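Long-range contacts in polymeric immunoglobulin receptor (Mus musculus, PDB 4NOB), which probably binds polymeric IgA and IgM through domains such as this V-type one and carries them across epithelia, releasing secretory component: residues V22-Y27 with F79-E84; P11-S16 with D108-V113; K39-Q44 with G92-G97; S16-S21 with Q85-D90. One frame throughout, in Å; residues are numbered along the deposited sequence.

Contact 1: V22-Y27 with F79-E84; sequences VSITCY and FVINIE. With NAG (2-acetamido-2-deoxy-beta-D-glucopyranose), chain B; EDO (1,2-ethanediol), chain F.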
# COMPACT_ATOMS: atom_id res chain seq x y z
N VAL A 22 -9.53 -2.86 -2.75
CA VAL A 22 -9.24 -2.42 -1.41
C VAL A 22 -8.74 -0.97 -1.39
O VAL A 22 -8.29 -0.44 -2.39
CB VAL A 22 -8.23 -3.25 -0.67
CG1 VAL A 22 -8.77 -4.63 -0.38
CG2 VAL A 22 -6.93 -3.25 -1.42
N SER A 23 -8.93 -0.30 -0.23
CA SER A 23 -8.49 1.06 -0.02
C SER A 23 -7.78 1.12 1.26
O SER A 23 -8.46 1.00 2.34
CB SER A 23 -9.66 1.99 -0.02
OG SER A 23 -9.34 3.34 0.04
N ILE A 24 -6.46 1.22 1.21
CA ILE A 24 -5.59 1.06 2.42
C ILE A 24 -5.12 2.40 2.85
O ILE A 24 -4.45 3.09 2.10
CB ILE A 24 -4.42 0.20 2.06
CG1 ILE A 24 -4.93 -1.27 1.81
CG2 ILE A 24 -3.32 0.20 3.11
CD1 ILE A 24 -3.96 -2.15 1.13
N THR A 25 -5.50 2.86 4.05
CA THR A 25 -5.12 4.15 4.60
C THR A 25 -3.96 3.97 5.54
O THR A 25 -3.95 3.12 6.43
CB THR A 25 -6.23 4.83 5.42
OG1 THR A 25 -7.29 5.15 4.49
CG2 THR A 25 -5.76 6.06 6.11
N CYS A 26 -2.89 4.69 5.25
CA CYS A 26 -1.69 4.80 6.14
C CYS A 26 -1.65 6.21 6.69
O CYS A 26 -1.80 7.20 5.98
CB CYS A 26 -0.45 4.39 5.45
SG CYS A 26 -0.49 2.53 5.20
N TYR A 27 -1.34 6.30 8.01
CA TYR A 27 -1.26 7.50 8.80
C TYR A 27 0.20 7.80 9.10
O TYR A 27 0.98 6.91 9.39
CB TYR A 27 -1.94 7.27 10.14
CG TYR A 27 -3.41 7.04 10.07
CD1 TYR A 27 -3.91 5.76 9.84
CD2 TYR A 27 -4.31 8.02 10.33
CE1 TYR A 27 -5.34 5.52 9.82
CE2 TYR A 27 -5.67 7.78 10.31
CZ TYR A 27 -6.14 6.52 10.07
OH TYR A 27 -7.57 6.33 10.17
N PHE A 79 -2.23 8.97 3.70
CA PHE A 79 -2.34 8.66 2.26
C PHE A 79 -3.05 7.34 2.07
O PHE A 79 -3.15 6.54 3.02
CB PHE A 79 -0.95 8.63 1.53
CG PHE A 79 0.06 7.58 1.97
CD1 PHE A 79 0.79 7.77 3.13
CD2 PHE A 79 0.33 6.45 1.15
CE1 PHE A 79 1.72 6.81 3.53
CE2 PHE A 79 1.29 5.56 1.57
CZ PHE A 79 1.98 5.76 2.69
N VAL A 80 -3.63 7.16 0.90
CA VAL A 80 -4.46 5.99 0.59
C VAL A 80 -3.89 5.27 -0.64
O VAL A 80 -3.50 5.94 -1.61
CB VAL A 80 -5.90 6.37 0.42
CG1 VAL A 80 -6.76 5.18 0.15
CG2 VAL A 80 -6.41 7.12 1.60
N ILE A 81 -3.84 3.94 -0.53
CA ILE A 81 -3.50 3.12 -1.66
C ILE A 81 -4.73 2.35 -2.06
O ILE A 81 -5.28 1.57 -1.29
CB ILE A 81 -2.36 2.14 -1.27
CG1 ILE A 81 -1.15 2.86 -0.71
CG2 ILE A 81 -1.97 1.32 -2.47
CD1 ILE A 81 -0.88 2.60 0.73
N ASN A 82 -5.18 2.60 -3.27
CA ASN A 82 -6.34 1.87 -3.86
C ASN A 82 -5.84 0.85 -4.83
O ASN A 82 -5.02 1.17 -5.70
CB ASN A 82 -7.25 2.88 -4.54
CG ASN A 82 -7.97 3.83 -3.59
OD1 ASN A 82 -8.28 3.46 -2.50
ND2 ASN A 82 -8.21 5.01 -4.04
N ILE A 83 -6.28 -0.38 -4.68
CA ILE A 83 -5.88 -1.51 -5.52
C ILE A 83 -7.11 -2.24 -5.93
O ILE A 83 -7.87 -2.67 -5.09
CB ILE A 83 -4.89 -2.49 -4.83
CG1 ILE A 83 -3.77 -1.72 -4.03
CG2 ILE A 83 -4.28 -3.38 -5.89
CD1 ILE A 83 -3.04 -2.65 -3.14
N GLU A 84 -7.30 -2.39 -7.22
CA GLU A 84 -8.50 -2.96 -7.81
C GLU A 84 -8.19 -4.25 -8.54
O GLU A 84 -7.07 -4.60 -8.80
CB GLU A 84 -9.23 -1.97 -8.72
CG GLU A 84 -9.41 -0.67 -7.98
CD GLU A 84 -9.23 0.58 -8.72
OE1 GLU A 84 -9.03 0.49 -9.99
OE2 GLU A 84 -9.36 1.66 -7.97
C1 NAG B . -8.65 12.30 4.92
C2 NAG B . -9.74 11.31 5.30
C3 NAG B . -10.45 10.76 4.06
C4 NAG B . -10.93 11.91 3.22
C5 NAG B . -9.70 12.76 2.91
C6 NAG B . -10.08 13.98 2.03
C7 NAG B . -9.36 9.94 7.32
C8 NAG B . -8.64 8.74 7.93
N2 NAG B . -9.08 10.23 6.04
O3 NAG B . -11.60 10.01 4.50
O4 NAG B . -11.52 11.47 1.95
O5 NAG B . -9.21 13.32 4.12
O6 NAG B . -11.14 14.73 2.69
O7 NAG B . -10.09 10.66 8.02
C1 EDO F . -9.79 -2.56 3.07
O1 EDO F . -10.28 -1.82 1.91
C2 EDO F . -8.39 -2.05 3.37
O2 EDO F . -8.13 -1.46 4.67
O HOH W 1 -10.40 0.91 -3.58
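With chi1 at -174°, the Ser23 hydroxyl lies trans to its backbone N, and Asn82 swings CG beside its own (chi1 -69°), which brings hydroxyl and amide together on the outer face of strands B and E of the immunoglobulin V-set sandwich. The serine donates to Asn82 OD1, its OG 2.8 Å away and nearly in line with the C=O bond. OG also lies 3.2 Å from Val80 CG1, so a methyl flanks the polar pair. A water that donates to Val22 O reaches Asn82 OD1 only weakly. Were Asn82 an alanine, the Ser23 hydroxyl would probably lose its acceptor and be free to turn.

The two strands themselves pair antiparallel, at 160°, through six backbone bonds; the pairs Val22-Ile83, Ile24-Ile81 and Cys26-Phe79 are hydrogen-bonded, and Ile24 N to Ile81 O is 2.8 Å. Their side chains face the core, where Ile24, Ile81 and Ile83 pack on Trp41. Val22 lies side by side with Ile83, its CG2 4.0 Å from Ile83 CB. Cys26 CB stands over one face of the Phe79 ring, 4.1 Å from its centroid, a CH-pi contact; the sulfur, disulfide-bonded to Cys96, sits obliquely at 5.2 Å from the same centroid.

The chemistry thus divides by face: greasy side chains around the disulfide inside, and outside a single side-chain hydrogen bond at a partly solvent-exposed surface.

Contact 2: P11-S16 with D108-V113; sequences PQEVSS and DVSLEV. With MG (magnesium ion), chain C.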
# COMPACT_ATOMS: atom_id res chain seq x y z
N PRO A 11 -3.57 -0.77 8.25
CA PRO A 11 -4.26 -2.01 8.58
C PRO A 11 -3.24 -3.16 8.57
O PRO A 11 -2.64 -3.50 7.56
CB PRO A 11 -5.22 -2.14 7.42
CG PRO A 11 -4.55 -1.45 6.26
CD PRO A 11 -3.62 -0.46 6.82
N GLN A 12 -3.07 -3.84 9.69
CA GLN A 12 -2.09 -4.90 9.83
C GLN A 12 -2.40 -6.04 8.86
O GLN A 12 -1.50 -6.64 8.30
CB GLN A 12 -2.11 -5.40 11.29
CG GLN A 12 -1.14 -6.52 11.57
CD GLN A 12 -1.25 -7.06 13.01
OE1 GLN A 12 -1.97 -6.47 13.85
NE2 GLN A 12 -0.68 -8.19 13.24
N GLU A 13 -3.69 -6.40 8.74
CA GLU A 13 -4.11 -7.41 7.83
C GLU A 13 -5.28 -6.93 7.07
O GLU A 13 -6.19 -6.25 7.60
CB GLU A 13 -4.42 -8.68 8.60
CG GLU A 13 -4.51 -9.85 7.64
CD GLU A 13 -5.90 -10.33 7.44
OE1 GLU A 13 -6.82 -9.49 7.58
OE2 GLU A 13 -6.05 -11.56 7.15
N VAL A 14 -5.22 -7.12 5.75
CA VAL A 14 -6.31 -6.78 4.86
C VAL A 14 -6.76 -8.05 4.15
O VAL A 14 -5.93 -8.74 3.61
CB VAL A 14 -5.88 -5.75 3.78
CG1 VAL A 14 -7.01 -5.50 2.81
CG2 VAL A 14 -5.42 -4.44 4.47
N SER A 15 -8.03 -8.43 4.34
CA SER A 15 -8.57 -9.67 3.73
C SER A 15 -9.54 -9.26 2.63
O SER A 15 -10.39 -8.39 2.85
CB SER A 15 -9.33 -10.44 4.74
OG SER A 15 -8.45 -10.85 5.76
N SER A 16 -9.44 -9.87 1.46
CA SER A 16 -10.32 -9.62 0.34
C SER A 16 -10.55 -10.91 -0.40
O SER A 16 -10.02 -11.99 -0.04
CB SER A 16 -9.66 -8.62 -0.57
OG SER A 16 -10.67 -8.05 -1.43
N ASP A 108 3.97 -2.42 8.11
CA ASP A 108 3.79 -3.73 7.41
C ASP A 108 2.29 -4.04 7.33
O ASP A 108 1.58 -4.06 8.34
CB ASP A 108 4.48 -4.83 8.18
CG ASP A 108 5.97 -4.68 8.18
OD1 ASP A 108 6.62 -3.85 7.53
OD2 ASP A 108 6.52 -5.45 9.04
N VAL A 109 1.87 -4.37 6.11
CA VAL A 109 0.50 -4.75 5.79
C VAL A 109 0.52 -6.15 5.18
O VAL A 109 1.23 -6.39 4.16
CB VAL A 109 -0.10 -3.74 4.82
CG1 VAL A 109 -1.51 -4.18 4.44
CG2 VAL A 109 -0.10 -2.35 5.37
N SER A 110 -0.25 -7.10 5.72
CA SER A 110 -0.39 -8.39 5.13
C SER A 110 -1.70 -8.39 4.33
O SER A 110 -2.78 -8.07 4.84
CB SER A 110 -0.49 -9.38 6.25
OG SER A 110 -0.90 -10.66 5.80
N LEU A 111 -1.58 -8.64 3.02
CA LEU A 111 -2.78 -8.64 2.17
C LEU A 111 -3.08 -10.11 1.83
O LEU A 111 -2.22 -10.80 1.27
CB LEU A 111 -2.51 -7.82 0.91
CG LEU A 111 -3.59 -7.79 -0.15
CD1 LEU A 111 -4.90 -7.27 0.39
CD2 LEU A 111 -3.09 -7.01 -1.38
N GLU A 112 -4.30 -10.55 2.11
CA GLU A 112 -4.73 -11.88 1.77
C GLU A 112 -5.88 -11.75 0.79
O GLU A 112 -6.91 -11.17 1.13
CB GLU A 112 -5.22 -12.71 2.97
CG GLU A 112 -5.96 -13.99 2.52
CD GLU A 112 -5.13 -15.08 1.78
OE1 GLU A 112 -3.87 -15.11 1.93
OE2 GLU A 112 -5.77 -15.95 1.07
N VAL A 113 -5.74 -12.30 -0.38
CA VAL A 113 -6.82 -12.32 -1.35
C VAL A 113 -7.22 -13.80 -1.57
O VAL A 113 -6.47 -14.57 -2.13
CB VAL A 113 -6.44 -11.68 -2.68
CG1 VAL A 113 -7.58 -11.70 -3.67
CG2 VAL A 113 -5.96 -10.26 -2.50
MG MG C . -5.13 -17.74 0.13
O HOH W 2 1.19 -7.24 8.98
O HOH W 3 -3.22 -17.20 0.23
O HOH W 4 -5.53 -17.15 -1.69
O HOH W 5 -7.16 -18.24 0.43
O HOH W 6 -5.06 -18.60 2.09
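Val14 wedges its two methyls against different residues: CG1 meets Leu111 CD1 at 3.7 Å and CG2 meets Val109 CG1 at 3.9 Å. With CG1 anti to the backbone N (chi1 176°), Leu111 CD1 lies alongside CG1 and CB while CG2 turns to Val109. This is the packed side, turned to Val22 of strand 22-27, and Pro11 extends it, CD near Val109 CG2.

The backbones pair in parallel, 15° apart, as strands A' and G do in V-set domains. Four bonds alternate; Val14 N to Ser110 O, 2.8 Å, is nearly linear at 172°.

The other face is loose. The side chains of Glu13 and Ser110 come no nearer than CG to OG, 4.1 Å, while Ser15 OG turns back to Glu13 OE1. The end of Glu112 leads away from segment 11-16: OE2 binds a magnesium ion at 2.1 Å and accepts from Ser114 OG. Four waters also bind the metal; one donates to Glu112 OE1 and another to Val113 O.

The magnesium would be expected to offset the Glu112 charge beside Glu13, whose OE2 is 6.7 Å from Glu112 OE1. No side-chain hydrogen bond joins the segments; backbone bonds and Val14 packing do.

Contact 3: K39-Q44 with G92-G97; sequences KYWCRQ and GSYKCG. With EDO (1,2-ethanediol), chain E.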
# COMPACT_ATOMS: atom_id res chain seq x y z
N LYS A 39 5.76 9.18 -0.71
CA LYS A 39 5.01 8.08 -0.18
C LYS A 39 5.13 6.91 -1.09
O LYS A 39 5.17 7.03 -2.32
CB LYS A 39 3.52 8.44 -0.11
CG LYS A 39 3.15 9.80 0.39
CD LYS A 39 3.57 10.15 1.76
CE LYS A 39 3.16 11.48 2.33
NZ LYS A 39 3.59 12.60 1.47
N TYR A 40 5.09 5.69 -0.51
CA TYR A 40 5.20 4.47 -1.34
C TYR A 40 4.39 3.32 -0.79
O TYR A 40 4.09 3.25 0.40
CB TYR A 40 6.68 4.05 -1.53
CG TYR A 40 7.38 3.68 -0.28
CD1 TYR A 40 7.25 2.41 0.29
CD2 TYR A 40 8.15 4.58 0.45
CE1 TYR A 40 7.87 2.09 1.48
CE2 TYR A 40 8.73 4.24 1.63
CZ TYR A 40 8.58 2.98 2.17
OH TYR A 40 9.23 2.58 3.34
N TRP A 41 4.15 2.36 -1.68
CA TRP A 41 3.58 1.07 -1.39
C TRP A 41 4.53 0.09 -2.10
O TRP A 41 4.73 0.17 -3.29
CB TRP A 41 2.18 0.96 -1.92
CG TRP A 41 1.50 -0.36 -1.88
CD1 TRP A 41 1.23 -1.15 -2.96
CD2 TRP A 41 0.97 -1.05 -0.73
NE1 TRP A 41 0.57 -2.30 -2.59
CE2 TRP A 41 0.35 -2.23 -1.21
CE3 TRP A 41 0.93 -0.78 0.64
CZ2 TRP A 41 -0.31 -3.13 -0.38
CZ3 TRP A 41 0.27 -1.67 1.45
CH2 TRP A 41 -0.35 -2.82 0.92
N CYS A 42 5.00 -0.90 -1.36
CA CYS A 42 5.98 -1.87 -1.88
C CYS A 42 5.63 -3.29 -1.38
O CYS A 42 4.98 -3.46 -0.36
CB CYS A 42 7.40 -1.48 -1.48
SG CYS A 42 7.76 -1.46 0.28
N ARG A 43 6.08 -4.29 -2.15
CA ARG A 43 5.92 -5.70 -1.80
C ARG A 43 7.23 -6.30 -1.37
O ARG A 43 8.23 -6.13 -2.03
CB ARG A 43 5.43 -6.48 -3.06
CG ARG A 43 5.08 -7.94 -2.75
CD ARG A 43 4.30 -8.67 -3.91
NE ARG A 43 3.80 -9.96 -3.41
CZ ARG A 43 2.85 -10.62 -3.98
NH1 ARG A 43 2.26 -10.18 -5.04
NH2 ARG A 43 2.54 -11.80 -3.48
N GLN A 44 7.19 -6.88 -0.18
CA GLN A 44 8.35 -7.58 0.35
C GLN A 44 8.60 -8.86 -0.41
O GLN A 44 7.71 -9.68 -0.68
CB GLN A 44 8.07 -7.94 1.81
CG GLN A 44 7.81 -6.79 2.70
CD GLN A 44 8.25 -6.99 4.13
OE1 GLN A 44 9.46 -6.95 4.39
NE2 GLN A 44 7.29 -7.17 5.06
N GLY A 92 0.22 -11.28 -0.26
CA GLY A 92 1.64 -11.07 0.05
C GLY A 92 1.78 -10.16 1.27
O GLY A 92 0.84 -9.74 1.94
N SER A 93 3.04 -9.85 1.48
CA SER A 93 3.55 -8.98 2.58
C SER A 93 4.04 -7.69 1.94
O SER A 93 4.83 -7.72 1.02
CB SER A 93 4.72 -9.65 3.31
OG SER A 93 4.26 -10.84 3.94
N TYR A 94 3.45 -6.60 2.38
CA TYR A 94 3.67 -5.25 1.84
C TYR A 94 4.07 -4.26 2.91
O TYR A 94 3.91 -4.50 4.11
CB TYR A 94 2.37 -4.77 1.13
CG TYR A 94 1.95 -5.62 -0.04
CD1 TYR A 94 1.22 -6.77 0.14
CD2 TYR A 94 2.24 -5.23 -1.31
CE1 TYR A 94 0.86 -7.57 -0.95
CE2 TYR A 94 1.82 -5.99 -2.42
CZ TYR A 94 1.12 -7.15 -2.23
OH TYR A 94 0.68 -7.86 -3.34
N LYS A 95 4.51 -3.08 2.44
CA LYS A 95 4.71 -1.95 3.33
C LYS A 95 4.12 -0.67 2.72
O LYS A 95 4.23 -0.52 1.50
CB LYS A 95 6.20 -1.71 3.67
CG LYS A 95 6.88 -2.82 4.38
CD LYS A 95 8.33 -2.43 4.62
CE LYS A 95 9.14 -3.63 5.07
NZ LYS A 95 8.75 -4.15 6.41
N CYS A 96 3.50 0.13 3.54
CA CYS A 96 3.28 1.53 3.16
C CYS A 96 4.31 2.37 3.89
O CYS A 96 4.63 2.05 5.05
CB CYS A 96 1.87 1.99 3.44
SG CYS A 96 1.46 1.99 5.20
N GLY A 97 4.86 3.40 3.29
CA GLY A 97 5.84 4.18 3.92
C GLY A 97 6.10 5.52 3.34
O GLY A 97 5.55 5.94 2.31
C1 EDO E . 1.25 -7.68 -7.99
O1 EDO E . 0.87 -8.94 -7.39
C2 EDO E . 2.10 -6.97 -7.02
O2 EDO E . 3.31 -7.70 -6.78
O HOH W 7 5.15 -10.69 -0.45
O HOH W 8 4.70 -6.81 5.47
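Trp41 of strand C and Tyr94 of strand F meet on the core side of the V-set sheet, and Tyr94 also belongs to a tyrosine corner, its OH bonded to Asp90 O.

Aromatic packing comes first. The Trp41 six-membered ring and the Tyr94 ring lie almost parallel, 6° apart, but are slid so far that they barely overlap. Tyr94 CB sits over the six-membered ring, 3.6 Å from its centroid, a CH-pi contact, while Tyr94 CD2 lies over the indole toward its rim. Trp41 CG stands anti to the backbone N (chi1 172°), directing the indole into the core, where its NE1 bonds Tyr64 OH. Arg43 CG lies over a face of the Tyr94 ring, while its NH1 bonds Asp89 O. On the reverse side of the sheet Gly97 CA lies over the Tyr40 ring, 3.8 Å from the centroid; a CB at Gly97 would run into Tyr40 OH.

Backbone bonding supplies five antiparallel hydrogen bonds. Tyr40 pairs with Gly97 and Cys42 with Lys95 through two each, and Gln44 N reaches Ser93 O at 2.8 Å.

Sulfur and charge complete the list. Cys42 SG, bonded to Cys50, rests 3.7 Å from Lys95 CB, and Cys96 carries the core disulfide to Cys26. Lys95 crosses Gln44 at about a right angle, CE 3.4 Å from Gln44 OE1, and gives its NZ to Asp108 in a salt bridge.

At the strand end one water accepts from Gln44 NE2 and donates to Tyr94 O, 2.8 Å from that carbonyl oxygen.

Contact 4: S16-S21 with Q85-D90; sequences SIEGDS and QLTQDD. With EDO (1,2-ethanediol), chain E.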
# COMPACT_ATOMS: atom_id res chain seq x y z
N SER A 16 -9.44 -9.87 1.46
CA SER A 16 -10.32 -9.62 0.34
C SER A 16 -10.55 -10.91 -0.40
O SER A 16 -10.02 -11.99 -0.04
CB SER A 16 -9.66 -8.62 -0.57
OG SER A 16 -10.67 -8.05 -1.43
N ILE A 17 -11.42 -10.83 -1.42
CA ILE A 17 -11.71 -11.91 -2.34
C ILE A 17 -11.35 -11.49 -3.73
O ILE A 17 -11.43 -10.29 -4.12
CB ILE A 17 -13.22 -12.22 -2.26
CG1 ILE A 17 -13.62 -12.64 -0.82
CG2 ILE A 17 -13.61 -13.28 -3.22
CD1 ILE A 17 -12.91 -13.87 -0.36
N GLU A 18 -11.02 -12.44 -4.57
CA GLU A 18 -10.71 -12.16 -5.97
C GLU A 18 -11.80 -11.38 -6.66
O GLU A 18 -12.99 -11.70 -6.51
CB GLU A 18 -10.48 -13.42 -6.84
CG GLU A 18 -9.34 -14.34 -6.55
CD GLU A 18 -8.81 -14.93 -7.85
OE1 GLU A 18 -9.66 -15.47 -8.65
OE2 GLU A 18 -7.60 -14.96 -8.06
N GLY A 19 -11.37 -10.32 -7.31
CA GLY A 19 -12.30 -9.37 -7.98
C GLY A 19 -12.57 -8.11 -7.24
O GLY A 19 -13.04 -7.14 -7.90
N ASP A 20 -12.36 -8.10 -5.93
CA ASP A 20 -12.59 -7.03 -5.04
C ASP A 20 -11.53 -5.93 -5.32
O ASP A 20 -10.44 -6.14 -5.94
CB ASP A 20 -12.40 -7.43 -3.57
CG ASP A 20 -13.56 -8.12 -2.87
OD1 ASP A 20 -14.61 -8.28 -3.45
OD2 ASP A 20 -13.29 -8.43 -1.61
N SER A 21 -11.80 -4.78 -4.69
CA SER A 21 -10.93 -3.64 -4.52
C SER A 21 -10.70 -3.43 -3.05
O SER A 21 -11.58 -3.72 -2.19
CB SER A 21 -11.60 -2.41 -5.07
OG SER A 21 -11.89 -2.44 -6.45
N GLN A 85 -9.25 -4.97 -8.91
CA GLN A 85 -9.11 -6.20 -9.71
C GLN A 85 -8.17 -7.18 -9.06
O GLN A 85 -7.31 -7.74 -9.67
CB GLN A 85 -8.70 -5.88 -11.14
CG GLN A 85 -9.74 -5.00 -11.79
CD GLN A 85 -9.34 -4.65 -13.20
OE1 GLN A 85 -9.14 -5.55 -14.03
NE2 GLN A 85 -9.12 -3.33 -13.47
N LEU A 86 -8.35 -7.36 -7.74
CA LEU A 86 -7.46 -8.23 -6.98
C LEU A 86 -7.56 -9.64 -7.45
O LEU A 86 -8.65 -10.11 -7.85
CB LEU A 86 -7.73 -8.11 -5.51
CG LEU A 86 -7.43 -6.77 -4.89
CD1 LEU A 86 -7.96 -6.67 -3.52
CD2 LEU A 86 -5.90 -6.49 -4.80
N THR A 87 -6.47 -10.33 -7.40
CA THR A 87 -6.50 -11.79 -7.54
C THR A 87 -5.68 -12.42 -6.43
O THR A 87 -4.98 -11.79 -5.61
CB THR A 87 -5.95 -12.29 -8.89
OG1 THR A 87 -4.52 -12.28 -8.85
CG2 THR A 87 -6.51 -11.48 -10.01
N GLN A 88 -5.76 -13.77 -6.31
CA GLN A 88 -4.95 -14.47 -5.36
C GLN A 88 -3.47 -14.15 -5.46
O GLN A 88 -2.75 -14.20 -4.47
CB GLN A 88 -5.18 -15.96 -5.39
CG GLN A 88 -6.56 -16.44 -5.11
CD GLN A 88 -6.64 -17.91 -5.29
OE1 GLN A 88 -6.82 -18.37 -6.50
NE2 GLN A 88 -6.62 -18.62 -4.27
N ASP A 89 -2.99 -13.81 -6.65
CA ASP A 89 -1.58 -13.48 -6.86
C ASP A 89 -1.15 -12.15 -6.16
O ASP A 89 0.04 -11.91 -5.95
CB ASP A 89 -1.22 -13.48 -8.35
CG ASP A 89 -1.37 -14.84 -8.98
OD1 ASP A 89 -1.40 -15.84 -8.28
OD2 ASP A 89 -1.43 -14.83 -10.22
N ASP A 90 -2.10 -11.36 -5.75
CA ASP A 90 -1.85 -10.13 -4.92
C ASP A 90 -1.59 -10.46 -3.45
O ASP A 90 -1.09 -9.61 -2.71
CB ASP A 90 -2.97 -9.17 -5.03
CG ASP A 90 -3.06 -8.53 -6.41
OD1 ASP A 90 -2.03 -7.88 -6.82
OD2 ASP A 90 -4.08 -8.68 -7.13
C1 EDO E . 1.25 -7.68 -7.99
O1 EDO E . 0.87 -8.94 -7.39
C2 EDO E . 2.10 -6.97 -7.02
O2 EDO E . 3.31 -7.70 -6.78
O HOH W 9 -12.10 -4.50 -8.28
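Glu18 and Gln88 mark a loop-to-loop contact at one end of the sandwich, where the turn leading from strand 13-17 into strand 22-27 meets the connection between strands 78-83 and 92-98. Three hydrogen bonds cross it. Glu18 OE2 accepts from Gln88 N at 2.8 Å with its anti lone pair, and the bond is nearly straight at 171°. The chain of Glu18 bends at chi2 (-147°), which carries the carboxylate across to the start of the 3-10 segment 88-90, where the same OE2 lies 3.2 Å from Thr87 CB. Replacing Glu18 by an alanine would probably leave Gln88 N without its acceptor and open a gap beside Thr87 CB. The other two bonds are between backbones: Gly19 N to Leu86 O, and Leu86 N to Asp20 O at 3.0 Å.

In V-set terms this is the A'-B turn against the E-F loop. The turn is type II from Ile17 to Asp20, with Gly19 at a positive phi that suits a glycine. Across from it Thr87 forms an ST turn, its OG1 accepting from Asp89 N, and Thr87 N gives its hydrogen to Asp90 OD2. The other Asp90 oxygen, OD1, makes the salt bridge to Arg67 that is characteristic of V-set domains.

Leu86 is the buried part: its CG sits 3.2 Å from Asp20 O, and its CD1 lies 3.9 Å from Ser16 CB, with Val22 and Val113 also against this side chain. On the solvent side a water donates to Gly19 O, accepts from Gln85 N, and lies 2.8 Å from Ser21 OG.

The two sheets of the sandwich are joined where contacts 1 and 3 meet, through the disulfide Cys26 SG to Cys96 SG at 2.0 Å; Ile24 CD1 also touches Trp41 CH2 at 3.7 Å. Contact 2 closes the edge beside them: Val22 CG1 lies 3.7 Å from Val14 CG1, and Val109 CG1 3.9 Å from Trp41 CH2. Contact 4, about 17 Å from contact 3 between centres, shares Ser16 with contact 2 and is tied to contact 3 by Arg43 NH1, 3.0 Å from Asp89 O. The magnesium sits by contacts 2 and 4, about 5 Å from the nearest atom of the Gln88 side chain, whereas the glycan lies beside Tyr27 of contact 1.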